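Local coordinates for protein nucleoporin nup120 (Schizosaccharomyces pombe, PDB 4GQ2) that serves as a structural component of the nuclear pore complex, whose nucleoporins can also act as docking partners for transiently associated nuclear transport factors, at residues T432-I437 with L462-L467; V439-F444 with K468-S473. All blocks are in the same frame, centred on the assembly; numbering follows the deposited sequence.

Contact 1. Residues T432-I437 with L462-L467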
loop_
_atom_site.group_PDB
_atom_site.type_symbol
_atom_site.label_atom_id
_atom_site.label_comp_id
_atom_site.label_asym_id
_atom_site.label_seq_id
_atom_site.Cartn_x
_atom_site.Cartn_y
_atom_site.Cartn_z
ATOM N N THR A 432 5.082 -11.923 -1.886
ATOM C CA THR A 432 6.123 -12.599 -2.632
ATOM C C THR A 432 7.324 -11.653 -2.689
ATOM O O THR A 432 7.180 -10.453 -2.446
ATOM C CB THR A 432 5.671 -12.965 -4.068
ATOM O OG1 THR A 432 5.589 -11.784 -4.863
ATOM C CG2 THR A 432 4.320 -13.666 -4.069
ATOM N N SER A 433 8.501 -12.192 -3.004
ATOM C CA SER A 433 9.715 -11.388 -3.110
ATOM C C SER A 433 9.709 -10.525 -4.361
ATOM O O SER A 433 9.114 -10.883 -5.375
ATOM C CB SER A 433 10.954 -12.283 -3.150
ATOM O OG SER A 433 11.045 -12.938 -4.410
ATOM N N ILE A 434 10.414 -9.401 -4.274
ATOM C CA ILE A 434 10.643 -8.515 -5.404
ATOM C C ILE A 434 11.386 -9.225 -6.539
ATOM O O ILE A 434 11.090 -8.989 -7.715
ATOM C CB ILE A 434 11.341 -7.204 -4.946
ATOM C CG1 ILE A 434 10.304 -6.085 -4.803
ATOM C CG2 ILE A 434 12.410 -6.740 -5.929
ATOM C CD1 ILE A 434 9.380 -6.226 -3.613
ATOM N N GLU A 435 12.317 -10.114 -6.190
ATOM C CA GLU A 435 13.111 -10.805 -7.208
ATOM C C GLU A 435 12.260 -11.650 -8.145
ATOM O O GLU A 435 12.469 -11.621 -9.356
ATOM C CB GLU A 435 14.240 -11.632 -6.594
ATOM C CG GLU A 435 15.410 -10.795 -6.105
ATOM C CD GLU A 435 15.177 -10.217 -4.720
ATOM O OE1 GLU A 435 14.219 -10.649 -4.039
ATOM O OE2 GLU A 435 15.957 -9.339 -4.304
ATOM N N SER A 436 11.287 -12.369 -7.585
ATOM C CA SER A 436 10.384 -13.199 -8.382
ATOM C C SER A 436 9.613 -12.384 -9.417
ATOM O O SER A 436 9.369 -12.863 -10.523
ATOM C CB SER A 436 9.424 -13.977 -7.491
ATOM O OG SER A 436 8.535 -13.102 -6.837
ATOM N N ILE A 437 9.258 -11.148 -9.066
ATOM C CA ILE A 437 8.608 -10.238 -10.017
ATOM C C ILE A 437 9.595 -9.810 -11.109
ATOM O O ILE A 437 9.263 -9.847 -12.303
ATOM C CB ILE A 437 7.954 -9.015 -9.321
ATOM C CG1 ILE A 437 6.836 -9.468 -8.363
ATOM C CG2 ILE A 437 7.404 -8.030 -10.343
ATOM C CD1 ILE A 437 6.200 -8.355 -7.547
ATOM N N LEU A 462 16.017 -0.357 -10.476
ATOM C CA LEU A 462 14.686 0.234 -10.585
ATOM C C LEU A 462 14.067 0.440 -9.211
ATOM O O LEU A 462 14.178 -0.424 -8.333
ATOM C CB LEU A 462 13.763 -0.652 -11.437
ATOM C CG LEU A 462 13.401 -0.253 -12.876
ATOM C CD1 LEU A 462 14.606 0.200 -13.699
ATOM C CD2 LEU A 462 12.659 -1.399 -13.562
ATOM N N THR A 463 13.423 1.591 -9.033
ATOM C CA THR A 463 12.607 1.845 -7.852
ATOM C C THR A 463 11.356 0.977 -7.932
ATOM O O THR A 463 10.997 0.485 -9.005
ATOM C CB THR A 463 12.206 3.334 -7.736
ATOM O OG1 THR A 463 11.532 3.752 -8.928
ATOM C CG2 THR A 463 13.431 4.217 -7.518
ATOM N N ILE A 464 10.701 0.790 -6.795
ATOM C CA ILE A 464 9.493 -0.030 -6.710
ATOM C C ILE A 464 8.360 0.474 -7.622
ATOM O O ILE A 464 7.618 -0.324 -8.197
ATOM C CB ILE A 464 9.009 -0.142 -5.244
ATOM C CG1 ILE A 464 7.838 -1.116 -5.121
ATOM C CG2 ILE A 464 8.647 1.230 -4.683
ATOM C CD1 ILE A 464 8.245 -2.569 -5.261
ATOM N N SER A 465 8.233 1.794 -7.745
ATOM C CA SER A 465 7.240 2.398 -8.628
ATOM C C SER A 465 7.607 2.160 -10.081
ATOM O O SER A 465 6.739 1.859 -10.897
ATOM C CB SER A 465 7.092 3.897 -8.364
ATOM O OG SER A 465 6.399 4.121 -7.151
ATOM N N GLU A 466 8.895 2.291 -10.392
ATOM C CA GLU A 466 9.394 1.997 -11.726
ATOM C C GLU A 466 9.145 0.533 -12.073
ATOM O O GLU A 466 8.792 0.224 -13.210
ATOM C CB GLU A 466 10.878 2.358 -11.860
ATOM C CG GLU A 466 11.131 3.819 -12.234
ATOM C CD GLU A 466 12.548 4.300 -11.925
ATOM O OE1 GLU A 466 13.513 3.526 -12.102
ATOM O OE2 GLU A 466 12.696 5.471 -11.504
ATOM N N LEU A 467 9.302 -0.353 -11.087
ATOM C CA LEU A 467 9.044 -1.781 -11.285
ATOM C C LEU A 467 7.570 -2.047 -11.589
ATOM O O LEU A 467 7.248 -2.785 -12.528
ATOM C CB LEU A 467 9.502 -2.611 -10.075
ATOM C CG LEU A 467 9.398 -4.136 -10.189
ATOM C CD1 LEU A 467 10.218 -4.661 -11.360
ATOM C CD2 LEU A 467 9.841 -4.795 -8.893
#
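Just ahead of Ile434, whose side chain meets Ile464 and Leu467 across this contact, the hydroxyl of Ser433 is held from several sides. As the N-cap of helix 434-443, its OG accepts a fairly straight bond from Ser436 N (3.2 Å, 163° at the hydrogen), and the same oxygen bonds to Asp514, with a weaker link to Asn538. Ser436 answers through its own side chain: its OG donates to Ser433 O at 2.7 Å, tilted 22° from the carbonyl plane. Two bonds thus tie Ser433 to Ser436 in the first turn. The partner helix starts in a similar way, Thr463 OG1 taking a weak capping bond from Glu466 N.

Between the two starts the chemistry is purely aliphatic. The side chains of Ile434 and Ile464 cross at about a right angle, with Ile464 CD1 lying 4.1 Å from Ile434 CG1. Although the CB of Ile464 does not point at its neighbour, CG1 swings trans to the backbone N (chi1 -174°) and carries CD1 over. One turn on, a single methyl of Leu467 serves two partners: CD2 lies 4.3 Å from both Ile434 CG1 and Ile437 CG2.

Helices 434-443 and 464-478 begin side by side and run in roughly the same direction. Helix 492-515 and helix 46-55 pack around the serine cap, while Phe428 of helix 419-428 touches both Ile437 and Leu467; Gln15, from a loop, touches Ile434 and Ile464.

Contact 2. Residues V439-F444 with K468-S473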
loop_
_atom_site.group_PDB
_atom_site.type_symbol
_atom_site.label_atom_id
_atom_site.label_comp_id
_atom_site.label_asym_id
_atom_site.label_seq_id
_atom_site.Cartn_x
_atom_site.Cartn_y
_atom_site.Cartn_z
ATOM N N VAL A 439 12.421 -11.327 -12.123
ATOM C CA VAL A 439 12.744 -12.465 -12.985
ATOM C C VAL A 439 11.564 -12.837 -13.874
ATOM O O VAL A 439 11.746 -13.079 -15.064
ATOM C CB VAL A 439 13.251 -13.679 -12.179
ATOM C CG1 VAL A 439 13.378 -14.907 -13.069
ATOM C CG2 VAL A 439 14.593 -13.347 -11.546
ATOM N N ALA A 440 10.357 -12.857 -13.307
ATOM C CA ALA A 440 9.148 -13.069 -14.101
ATOM C C ALA A 440 9.020 -12.024 -15.214
ATOM O O ALA A 440 8.647 -12.349 -16.340
ATOM C CB ALA A 440 7.922 -13.048 -13.215
ATOM N N LEU A 441 9.341 -10.773 -14.889
ATOM C CA LEU A 441 9.307 -9.685 -15.859
ATOM C C LEU A 441 10.244 -9.918 -17.054
ATOM O O LEU A 441 9.894 -9.577 -18.184
ATOM C CB LEU A 441 9.621 -8.346 -15.179
ATOM C CG LEU A 441 9.370 -7.081 -16.002
ATOM C CD1 LEU A 441 7.928 -7.034 -16.491
ATOM C CD2 LEU A 441 9.706 -5.844 -15.182
ATOM N N LEU A 442 11.424 -10.484 -16.789
ATOM C CA LEU A 442 12.381 -10.885 -17.828
ATOM C C LEU A 442 11.743 -11.803 -18.871
ATOM O O LEU A 442 11.811 -11.545 -20.073
ATOM C CB LEU A 442 13.565 -11.612 -17.192
ATOM C CG LEU A 442 14.971 -11.012 -17.113
ATOM C CD1 LEU A 442 15.030 -9.723 -16.314
ATOM C CD2 LEU A 442 15.903 -12.050 -16.506
ATOM N N SER A 443 11.116 -12.868 -18.384
ATOM C CA SER A 443 10.446 -13.863 -19.212
ATOM C C SER A 443 9.383 -13.254 -20.132
ATOM O O SER A 443 9.150 -13.752 -21.235
ATOM C CB SER A 443 9.835 -14.945 -18.311
ATOM O OG SER A 443 8.963 -15.802 -19.029
ATOM N N PHE A 444 8.751 -12.175 -19.676
ATOM C CA PHE A 444 7.715 -11.488 -20.455
ATOM C C PHE A 444 8.327 -10.442 -21.389
ATOM O O PHE A 444 7.659 -9.494 -21.814
ATOM C CB PHE A 444 6.641 -10.885 -19.526
ATOM C CG PHE A 444 5.547 -11.856 -19.146
ATOM C CD1 PHE A 444 5.854 -13.108 -18.597
ATOM C CD2 PHE A 444 4.206 -11.524 -19.332
ATOM C CE1 PHE A 444 4.849 -14.006 -18.255
ATOM C CE2 PHE A 444 3.196 -12.418 -18.983
ATOM C CZ PHE A 444 3.519 -13.660 -18.448
ATOM N N LYS A 468 6.693 -1.439 -10.787
ATOM C CA LYS A 468 5.243 -1.500 -10.994
ATOM C C LYS A 468 4.855 -1.028 -12.388
ATOM O O LYS A 468 4.103 -1.702 -13.084
ATOM C CB LYS A 468 4.504 -0.668 -9.943
ATOM C CG LYS A 468 4.178 -1.430 -8.674
ATOM C CD LYS A 468 2.937 -0.868 -8.006
ATOM C CE LYS A 468 3.292 -0.028 -6.797
ATOM N NZ LYS A 468 3.919 -0.882 -5.750
ATOM N N ASN A 469 5.378 0.131 -12.781
ATOM C CA ASN A 469 5.151 0.688 -14.112
ATOM C C ASN A 469 5.693 -0.187 -15.245
ATOM O O ASN A 469 5.097 -0.258 -16.318
ATOM C CB ASN A 469 5.736 2.100 -14.199
ATOM C CG ASN A 469 5.097 3.054 -13.202
ATOM O OD1 ASN A 469 3.956 2.856 -12.765
ATOM N ND2 ASN A 469 5.831 4.089 -12.831
ATOM N N ALA A 470 6.818 -0.852 -14.988
ATOM C CA ALA A 470 7.459 -1.690 -15.975
ATOM C C ALA A 470 6.636 -2.962 -16.181
ATOM O O ALA A 470 6.475 -3.420 -17.313
ATOM C CB ALA A 470 8.886 -2.013 -15.549
ATOM N N VAL A 471 6.109 -3.510 -15.082
ATOM C CA VAL A 471 5.234 -4.683 -15.142
ATOM C C VAL A 471 3.981 -4.349 -15.932
ATOM O O VAL A 471 3.663 -5.044 -16.890
ATOM C CB VAL A 471 4.866 -5.226 -13.736
ATOM C CG1 VAL A 471 3.703 -6.203 -13.819
ATOM C CG2 VAL A 471 6.052 -5.934 -13.109
ATOM N N LEU A 472 3.293 -3.272 -15.545
ATOM C CA LEU A 472 2.075 -2.857 -16.226
ATOM C C LEU A 472 2.348 -2.559 -17.697
ATOM O O LEU A 472 1.604 -3.000 -18.580
ATOM C CB LEU A 472 1.430 -1.636 -15.549
ATOM C CG LEU A 472 0.098 -1.155 -16.164
ATOM C CD1 LEU A 472 -0.801 -0.486 -15.135
ATOM C CD2 LEU A 472 0.309 -0.228 -17.356
ATOM N N SER A 473 3.407 -1.792 -17.942
ATOM C CA SER A 473 3.775 -1.394 -19.294
ATOM C C SER A 473 4.004 -2.599 -20.195
ATOM O O SER A 473 3.521 -2.630 -21.316
ATOM C CB SER A 473 5.019 -0.506 -19.279
ATOM O OG SER A 473 5.454 -0.241 -20.596
#
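Leu441 is the side chain that helix 434-443 sends across to Ala470 and Val471, while Lys468 and Asn469, which open the second segment, turn to other surfaces.

Ala470 brings the helix up to Leu441: its CB sits 3.9 Å from Leu441 CD2. The other branch goes deeper, with Leu441 CD1 only 3.8 Å from Val471 CA, so the leucine reaches the helix backbone itself; the small side chain of Ala470 probably helps it to settle that low. The leucine gets there because its CG stands trans to the backbone N (chi1 -169°), extending the fork outward from a CB that already points across. Val471 then walls in that same branch, its CG2 lying 4.0 Å from Leu441 CD1, and it also touches Trp503 of helix 492-515. Close approach goes with these short side chains: the CA atoms of Leu441 and Val471 are 6.5 Å apart.

Beyond Val471 the helix turns to other partners. Leu472 points away from helix 434-443 and, like Ser473, packs on an apolar side chain of another protein chain. The backbone stays regular here, with Ser473 N bonded to Asn469 O at 2.8 Å.

Phe459 of helix 453-459 also packs on Leu441, so three helices, 434-443, 453-459 and 464-478, meet at this leucine. This is the close aliphatic packing of neighbouring helices in an all-helical insertion, the one that separates strands 390-395 and 520-525 in the beta-propeller part of Nup120.

Both contacts join helix 434-443 to helix 464-478, contact 1 at their first turns and contact 2 farther along, with centres about 9 Å apart. They form one continuous apolar seam: Ile437 CG2 lies 3.7 Å from Val471 CG2, and Leu467 CD1 is 4.0 Å from Leu441 CD2. Contact 1 is partly buried and combines isoleucine and leucine packing with the polar caps that start each helix, close to the loop carrying Gln15. Contact 2 is buried, lacks such capping, and brings the backbones nearer through an alanine and a valine. Its second segment also faces another protein chain of the assembly, whereas contact 1 stays within its own chain.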